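Local coordinates for protein putative oxidoreductase (Gluconobacter oxydans, PDB 3WJ7) that is a short-chain dehydrogenase/reductase (SDR) family protein that probably works as an NAD(P)-dependent oxidoreductase, perhaps on aldehydes, at residues K172-P184 with R233-E245. Numbering follows the deposited sequence.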
ATOM      1  N   LYS A 172      15.737 -22.774  14.040  1.00 56.42           N
ATOM      2  CA  LYS A 172      15.070 -23.155  15.276  1.00 52.07           C
ATOM      3  C   LYS A 172      14.539 -24.569  15.192  1.00 51.38           C
ATOM      4  O   LYS A 172      13.783 -24.992  16.059  1.00 50.96           O
ATOM      5  CB  LYS A 172      13.964 -22.155  15.653  1.00 50.54           C
ATOM      6  CG  LYS A 172      14.464 -20.726  15.768  1.00 51.37           C
ATOM      7  CD  LYS A 172      13.501 -19.849  16.533  1.00 52.41           C
ATOM      8  CE  LYS A 172      14.238 -18.656  17.129  1.00 59.36           C
ATOM      9  NZ  LYS A 172      13.350 -17.811  17.989  1.00 60.65           N
ATOM     10  N   ASN A 173      14.935 -25.302  14.155  1.00 51.99           N
ATOM     11  CA  ASN A 173      14.551 -26.729  14.038  1.00 56.64           C
ATOM     12  C   ASN A 173      13.034 -27.001  14.136  1.00 52.02           C
ATOM     13  O   ASN A 173      12.587 -27.996  14.730  1.00 54.23           O
ATOM     14  CB  ASN A 173      15.359 -27.572  15.027  1.00 60.25           C
ATOM     15  CG  ASN A 173      16.832 -27.179  15.024  1.00 71.18           C
ATOM     16  OD1 ASN A 173      17.587 -27.546  14.112  1.00 67.36           O
ATOM     17  ND2 ASN A 173      17.234 -26.377  16.015  1.00 66.71           N
ATOM     18  N   LEU A 174      12.268 -26.087  13.533  1.00 44.98           N
ATOM     19  CA  LEU A 174      10.841 -26.270  13.237  1.00 41.12           C
ATOM     20  C   LEU A 174      10.567 -27.589  12.424  1.00 39.12           C
ATOM     21  O   LEU A 174      11.136 -27.838  11.382  1.00 38.37           O
ATOM     22  CB  LEU A 174      10.308 -25.022  12.525  1.00 35.08           C
ATOM     23  CG  LEU A 174       8.794 -24.993  12.347  1.00 33.95           C
ATOM     24  CD1 LEU A 174       8.076 -24.446  13.573  1.00 29.97           C
ATOM     25  CD2 LEU A 174       8.406 -24.242  11.078  1.00 30.34           C
ATOM     26  N   PRO A 175       9.724 -28.464  12.939  1.00 39.16           N
ATOM     27  CA  PRO A 175       9.693 -29.734  12.225  1.00 39.19           C
ATOM     28  C   PRO A 175       8.702 -29.669  11.062  1.00 39.09           C
ATOM     29  O   PRO A 175       7.720 -30.423  11.026  1.00 40.19           O
ATOM     30  CB  PRO A 175       9.229 -30.701  13.307  1.00 36.18           C
ATOM     31  CG  PRO A 175       8.385 -29.856  14.206  1.00 36.53           C
ATOM     32  CD  PRO A 175       9.099 -28.548  14.272  1.00 38.45           C
ATOM     33  N   ALA A 176       8.944 -28.740  10.144  1.00 39.07           N
ATOM     34  CA  ALA A 176       7.991 -28.456   9.050  1.00 37.43           C
ATOM     35  C   ALA A 176       8.388 -29.059   7.703  1.00 38.32           C
ATOM     36  O   ALA A 176       9.581 -29.102   7.323  1.00 40.13           O
ATOM     37  CB  ALA A 176       7.742 -26.948   8.910  1.00 34.37           C
ATOM     38  N   ILE A 177       7.372 -29.549   7.010  1.00 36.66           N
ATOM     39  CA  ILE A 177       7.474 -30.020   5.651  1.00 34.28           C
ATOM     40  C   ILE A 177       6.610 -29.073   4.837  1.00 34.29           C
ATOM     41  O   ILE A 177       5.477 -28.777   5.237  1.00 33.23           O
ATOM     42  CB  ILE A 177       6.865 -31.423   5.567  1.00 33.07           C
ATOM     43  CG1 ILE A 177       7.747 -32.433   6.317  1.00 33.02           C
ATOM     44  CG2 ILE A 177       6.532 -31.793   4.131  1.00 32.45           C
ATOM     45  CD1 ILE A 177       7.123 -33.809   6.590  1.00 28.82           C
ATOM     46  N   ILE A 178       7.129 -28.608   3.693  1.00 37.10           N
ATOM     47  CA  ILE A 178       6.419 -27.663   2.823  1.00 33.65           C
ATOM     48  C   ILE A 178       5.863 -28.284   1.538  1.00 35.55           C
ATOM     49  O   ILE A 178       6.549 -28.990   0.785  1.00 37.21           O
ATOM     50  CB  ILE A 178       7.316 -26.489   2.396  1.00 34.22           C
ATOM     51  CG1 ILE A 178       7.971 -25.863   3.615  1.00 34.23           C
ATOM     52  CG2 ILE A 178       6.524 -25.462   1.547  1.00 33.21           C
ATOM     53  CD1 ILE A 178       8.966 -24.761   3.268  1.00 38.03           C
ATOM     54  N   VAL A 179       4.637 -27.882   1.248  1.00 34.23           N
ATOM     55  CA  VAL A 179       3.882 -28.282   0.099  1.00 32.05           C
ATOM     56  C   VAL A 179       3.570 -26.981  -0.705  1.00 34.81           C
ATOM     57  O   VAL A 179       3.319 -25.908  -0.126  1.00 38.11           O
ATOM     58  CB  VAL A 179       2.693 -29.036   0.709  1.00 32.38           C
ATOM     59  CG1 VAL A 179       1.337 -28.640   0.187  1.00 30.60           C
ATOM     60  CG2 VAL A 179       2.954 -30.554   0.749  1.00 33.64           C
ATOM     61  N   ASN A 180       3.660 -27.065  -2.024  1.00 35.65           N
ATOM     62  CA  ASN A 180       3.425 -25.974  -2.953  1.00 35.08           C
ATOM     63  C   ASN A 180       2.379 -26.415  -4.013  1.00 35.70           C
ATOM     64  O   ASN A 180       2.726 -26.878  -5.093  1.00 36.57           O
ATOM     65  CB  ASN A 180       4.735 -25.601  -3.658  1.00 38.65           C
ATOM     66  CG  ASN A 180       5.858 -25.201  -2.692  1.00 42.30           C
ATOM     67  OD1 ASN A 180       6.151 -24.004  -2.527  1.00 44.87           O
ATOM     68  ND2 ASN A 180       6.508 -26.186  -2.074  1.00 38.41           N
ATOM     69  N   PRO A 181       1.088 -26.299  -3.705  1.00 36.60           N
ATOM     70  CA  PRO A 181       0.040 -26.574  -4.694  1.00 38.57           C
ATOM     71  C   PRO A 181       0.104 -25.594  -5.875  1.00 37.81           C
ATOM     72  O   PRO A 181       0.547 -24.467  -5.703  1.00 36.20           O
ATOM     73  CB  PRO A 181      -1.248 -26.282  -3.936  1.00 40.44           C
ATOM     74  CG  PRO A 181      -0.874 -26.173  -2.489  1.00 41.14           C
ATOM     75  CD  PRO A 181       0.552 -25.755  -2.450  1.00 39.29           C
ATOM     76  N   SER A 182      -0.288 -26.044  -7.065  1.00 37.61           N
ATOM     77  CA  SER A 182      -0.432 -25.161  -8.206  1.00 36.01           C
ATOM     78  C   SER A 182      -1.818 -24.524  -8.084  1.00 35.11           C
ATOM     79  O   SER A 182      -2.236 -24.146  -6.994  1.00 40.42           O
ATOM     80  CB  SER A 182      -0.282 -25.935  -9.522  1.00 36.93           C
ATOM     81  OG  SER A 182      -1.265 -26.965  -9.652  1.00 39.82           O
ATOM     82  N   THR A 183      -2.559 -24.421  -9.171  1.00 32.74           N
ATOM     83  CA  THR A 183      -3.850 -23.775  -9.084  1.00 30.85           C
ATOM     84  C   THR A 183      -5.024 -24.748  -9.066  1.00 31.32           C
ATOM     85  O   THR A 183      -5.322 -25.387 -10.052  1.00 31.03           O
ATOM     86  CB  THR A 183      -3.990 -22.534 -10.025  1.00 32.22           C
ATOM     87  OG1 THR A 183      -5.263 -22.523 -10.703  1.00 33.18           O
ATOM     88  CG2 THR A 183      -2.840 -22.377 -10.972  1.00 28.63           C
ATOM     89  N   PRO A 184      -5.663 -24.897  -7.895  1.00 33.39           N
ATOM     90  CA  PRO A 184      -6.599 -26.000  -7.715  1.00 30.95           C
ATOM     91  C   PRO A 184      -7.964 -25.677  -8.263  1.00 32.56           C
ATOM     92  O   PRO A 184      -8.462 -24.604  -8.052  1.00 30.61           O
ATOM     93  CB  PRO A 184      -6.703 -26.118  -6.223  1.00 33.06           C
ATOM     94  CG  PRO A 184      -6.483 -24.712  -5.723  1.00 33.42           C
ATOM     95  CD  PRO A 184      -5.478 -24.102  -6.658  1.00 31.95           C
ATOM     96  N   ARG A 233       5.056 -39.556   4.170  1.00 58.17           N
ATOM     97  CA  ARG A 233       6.348 -39.942   3.566  1.00 56.28           C
ATOM     98  C   ARG A 233       7.300 -38.783   3.275  1.00 52.03           C
ATOM     99  O   ARG A 233       8.346 -38.981   2.663  1.00 48.46           O
ATOM    100  CB  ARG A 233       6.144 -40.804   2.283  1.00 62.42           C
ATOM    101  CG  ARG A 233       4.990 -41.814   2.356  1.00 71.02           C
ATOM    102  CD  ARG A 233       4.758 -42.639   1.082  1.00 79.07           C
ATOM    103  NE  ARG A 233       5.488 -43.919   1.069  1.00 88.65           N
ATOM    104  CZ  ARG A 233       6.323 -44.337   0.107  1.00 95.15           C
ATOM    105  NH1 ARG A 233       6.568 -43.598  -0.983  1.00 85.43           N
ATOM    106  NH2 ARG A 233       6.911 -45.526   0.227  1.00 80.59           N
ATOM    107  N   GLY A 234       6.955 -37.569   3.698  1.00 53.93           N
ATOM    108  CA  GLY A 234       7.772 -36.382   3.347  1.00 48.88           C
ATOM    109  C   GLY A 234       8.868 -36.178   4.359  1.00 48.71           C
ATOM    110  O   GLY A 234       8.726 -36.651   5.469  1.00 48.87           O
ATOM    111  N   LYS A 235       9.946 -35.486   3.984  1.00 47.78           N
ATOM    112  CA  LYS A 235      11.059 -35.212   4.892  1.00 51.16           C
ATOM    113  C   LYS A 235      11.038 -33.762   5.388  1.00 51.11           C
ATOM    114  O   LYS A 235      10.909 -32.810   4.611  1.00 53.05           O
ATOM    115  CB  LYS A 235      12.416 -35.486   4.224  1.00 54.17           C
ATOM    116  CG  LYS A 235      12.767 -36.960   4.158  1.00 66.33           C
ATOM    117  CD  LYS A 235      13.827 -37.264   3.104  1.00 73.42           C
ATOM    118  CE  LYS A 235      14.012 -38.779   2.955  1.00 83.25           C
ATOM    119  NZ  LYS A 235      14.682 -39.259   1.698  1.00 79.96           N
ATOM    120  N   ILE A 236      11.178 -33.599   6.688  1.00 45.75           N
ATOM    121  CA  ILE A 236      11.358 -32.289   7.257  1.00 46.72           C
ATOM    122  C   ILE A 236      12.408 -31.445   6.523  1.00 45.98           C
ATOM    123  O   ILE A 236      13.515 -31.896   6.309  1.00 47.80           O
ATOM    124  CB  ILE A 236      11.650 -32.394   8.743  1.00 44.54           C
ATOM    125  CG1 ILE A 236      10.372 -32.864   9.429  1.00 42.16           C
ATOM    126  CG2 ILE A 236      12.080 -31.026   9.227  1.00 45.32           C
ATOM    127  CD1 ILE A 236      10.574 -33.732  10.642  1.00 42.98           C
ATOM    128  N   GLY A 237      12.009 -30.247   6.096  1.00 45.22           N
ATOM    129  CA  GLY A 237      12.883 -29.305   5.408  1.00 41.50           C
ATOM    130  C   GLY A 237      12.717 -29.254   3.893  1.00 44.91           C
ATOM    131  O   GLY A 237      13.280 -28.349   3.218  1.00 48.37           O
ATOM    132  N   GLU A 238      11.971 -30.208   3.342  1.00 40.52           N
ATOM    133  CA  GLU A 238      11.772 -30.266   1.919  1.00 42.06           C
ATOM    134  C   GLU A 238      10.465 -29.575   1.519  1.00 41.97           C
ATOM    135  O   GLU A 238       9.519 -29.486   2.324  1.00 38.64           O
ATOM    136  CB  GLU A 238      11.717 -31.725   1.468  1.00 53.74           C
ATOM    137  CG  GLU A 238      12.949 -32.586   1.783  1.00 60.61           C
ATOM    138  CD  GLU A 238      14.222 -32.083   1.115  1.00 63.21           C
ATOM    139  OE1 GLU A 238      15.161 -31.756   1.865  1.00 66.80           O
ATOM    140  OE2 GLU A 238      14.276 -31.991  -0.136  1.00 58.87           O
ATOM    141  N   LYS A 239      10.444 -29.072   0.280  1.00 41.22           N
ATOM    142  CA  LYS A 239       9.245 -28.581  -0.406  1.00 41.35           C
ATOM    143  C   LYS A 239       8.809 -29.605  -1.424  1.00 41.93           C
ATOM    144  O   LYS A 239       9.642 -30.251  -2.093  1.00 42.63           O
ATOM    145  CB  LYS A 239       9.540 -27.346  -1.276  1.00 41.76           C
ATOM    146  CG  LYS A 239      10.185 -26.136  -0.637  1.00 40.54           C
ATOM    147  CD  LYS A 239      10.905 -25.409  -1.769  1.00 41.40           C
ATOM    148  CE  LYS A 239      11.042 -23.912  -1.543  1.00 40.90           C
ATOM    149  NZ  LYS A 239      12.386 -23.433  -2.002  1.00 44.43           N
ATOM    150  N   TYR A 240       7.510 -29.674  -1.652  1.00 40.67           N
ATOM    151  CA  TYR A 240       7.020 -30.532  -2.721  1.00 38.20           C
ATOM    152  C   TYR A 240       5.959 -29.843  -3.505  1.00 34.40           C
ATOM    153  O   TYR A 240       4.952 -29.431  -2.948  1.00 34.24           O
ATOM    154  CB  TYR A 240       6.460 -31.844  -2.144  1.00 42.51           C
ATOM    155  CG  TYR A 240       7.385 -32.617  -1.225  1.00 42.71           C
ATOM    156  CD1 TYR A 240       7.495 -32.281   0.138  1.00 44.92           C
ATOM    157  CD2 TYR A 240       8.128 -33.698  -1.702  1.00 42.16           C
ATOM    158  CE1 TYR A 240       8.336 -32.996   0.995  1.00 48.22           C
ATOM    159  CE2 TYR A 240       8.972 -34.423  -0.854  1.00 43.28           C
ATOM    160  CZ  TYR A 240       9.071 -34.079   0.484  1.00 46.44           C
ATOM    161  OH  TYR A 240       9.890 -34.792   1.317  1.00 49.01           O
ATOM    162  N   ILE A 241       6.188 -29.680  -4.801  1.00 35.76           N
ATOM    163  CA  ILE A 241       5.171 -29.110  -5.719  1.00 34.09           C
ATOM    164  C   ILE A 241       3.997 -30.082  -5.865  1.00 35.12           C
ATOM    165  O   ILE A 241       4.201 -31.261  -6.093  1.00 35.31           O
ATOM    166  CB  ILE A 241       5.769 -28.832  -7.117  1.00 33.54           C
ATOM    167  CG1 ILE A 241       6.751 -27.668  -7.046  1.00 34.34           C
ATOM    168  CG2 ILE A 241       4.680 -28.493  -8.124  1.00 36.37           C
ATOM    169  CD1 ILE A 241       7.841 -27.682  -8.079  1.00 32.67           C
ATOM    170  N   LEU A 242       2.773 -29.594  -5.726  1.00 35.70           N
ATOM    171  CA  LEU A 242       1.627 -30.435  -5.900  1.00 34.50           C
ATOM    172  C   LEU A 242       0.860 -29.940  -7.091  1.00 38.44           C
ATOM    173  O   LEU A 242      -0.148 -29.278  -6.935  1.00 42.54           O
ATOM    174  CB  LEU A 242       0.764 -30.435  -4.646  1.00 31.73           C
ATOM    175  CG  LEU A 242       1.326 -31.051  -3.339  1.00 33.87           C
ATOM    176  CD1 LEU A 242       0.225 -31.113  -2.264  1.00 29.91           C
ATOM    177  CD2 LEU A 242       2.025 -32.452  -3.502  1.00 32.12           C
ATOM    178  N   GLY A 243       1.346 -30.244  -8.300  1.00 42.05           N
ATOM    179  CA  GLY A 243       0.702 -29.782  -9.537  1.00 39.83           C
ATOM    180  C   GLY A 243      -0.163 -30.865 -10.130  1.00 41.42           C
ATOM    181  O   GLY A 243      -0.208 -31.969  -9.599  1.00 46.07           O
ATOM    182  N   GLY A 244      -0.850 -30.563 -11.228  1.00 40.10           N
ATOM    183  CA  GLY A 244      -1.442 -31.594 -12.076  1.00 38.66           C
ATOM    184  C   GLY A 244      -0.910 -31.508 -13.511  1.00 43.83           C
ATOM    185  O   GLY A 244      -0.094 -32.344 -13.931  1.00 49.75           O
ATOM    186  N   GLU A 245      -1.341 -30.483 -14.249  1.00 42.81           N
ATOM    187  CA  GLU A 245      -1.134 -30.357 -15.696  1.00 43.36           C
ATOM    188  C   GLU A 245      -0.782 -28.938 -16.104  1.00 41.98           C
ATOM    189  O   GLU A 245      -1.409 -27.978 -15.656  1.00 41.92           O
ATOM    190  CB  GLU A 245      -2.429 -30.740 -16.407  1.00 47.00           C
ATOM    191  CG  GLU A 245      -2.296 -31.123 -17.867  1.00 54.47           C
ATOM    192  CD  GLU A 245      -3.619 -31.593 -18.473  1.00 65.15           C
ATOM    193  OE1 GLU A 245      -4.274 -32.526 -17.928  1.00 72.03           O
ATOM    194  OE2 GLU A 245      -4.015 -31.021 -19.513  1.00 67.42           O
TER
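Ile-177 packs its CG2 methyl against the edge of the Tyr-240 ring, 3.8 Å from CE1, on the face of the sheet that these two share with Val-179 and Leu-242. Its other branch lies beside the backbone N (chi1 -69°), which sets CG1 against Lys-235 O and Ile-236 N at the start of the turn leading into strand 239-242; CD1 reaches back to Gly-234 O, 3.5 Å away and just ahead of that turn. The ring is pinned at its far end too, because Lys-235 N donates to Tyr-240 OH in a nearly straight bond of 2.8 Å. Cut back to an alanine, Ile-177 would lose both branches, and a gap is likely to open between the Tyr-240 edge and the backbone from Gly-234 to Ile-236. Further along this face, Val-179 CG1 meets Leu-242 CD1 at 3.7 Å.

Beneath these side chains the strands run parallel, held by six backbone hydrogen bonds, from Gly-237 N to Ala-176 O (3.0 Å) at the turn end to Ser-182 N to Leu-242 O (3.2 Å) at the other. The looser, more exposed end is the type II turn Lys-235 to Glu-238: Ile-236 rests on the Pro-175 and Ala-176 backbone, and Glu-238 reaches away to a salt bridge with Lys-312.

In this Rossmann-type sheet, strand 176-185 runs between strands 120-124 and 239-248, with helix 220-233 against Ile-177 and Val-179 and helix 153-172 against Ile-178.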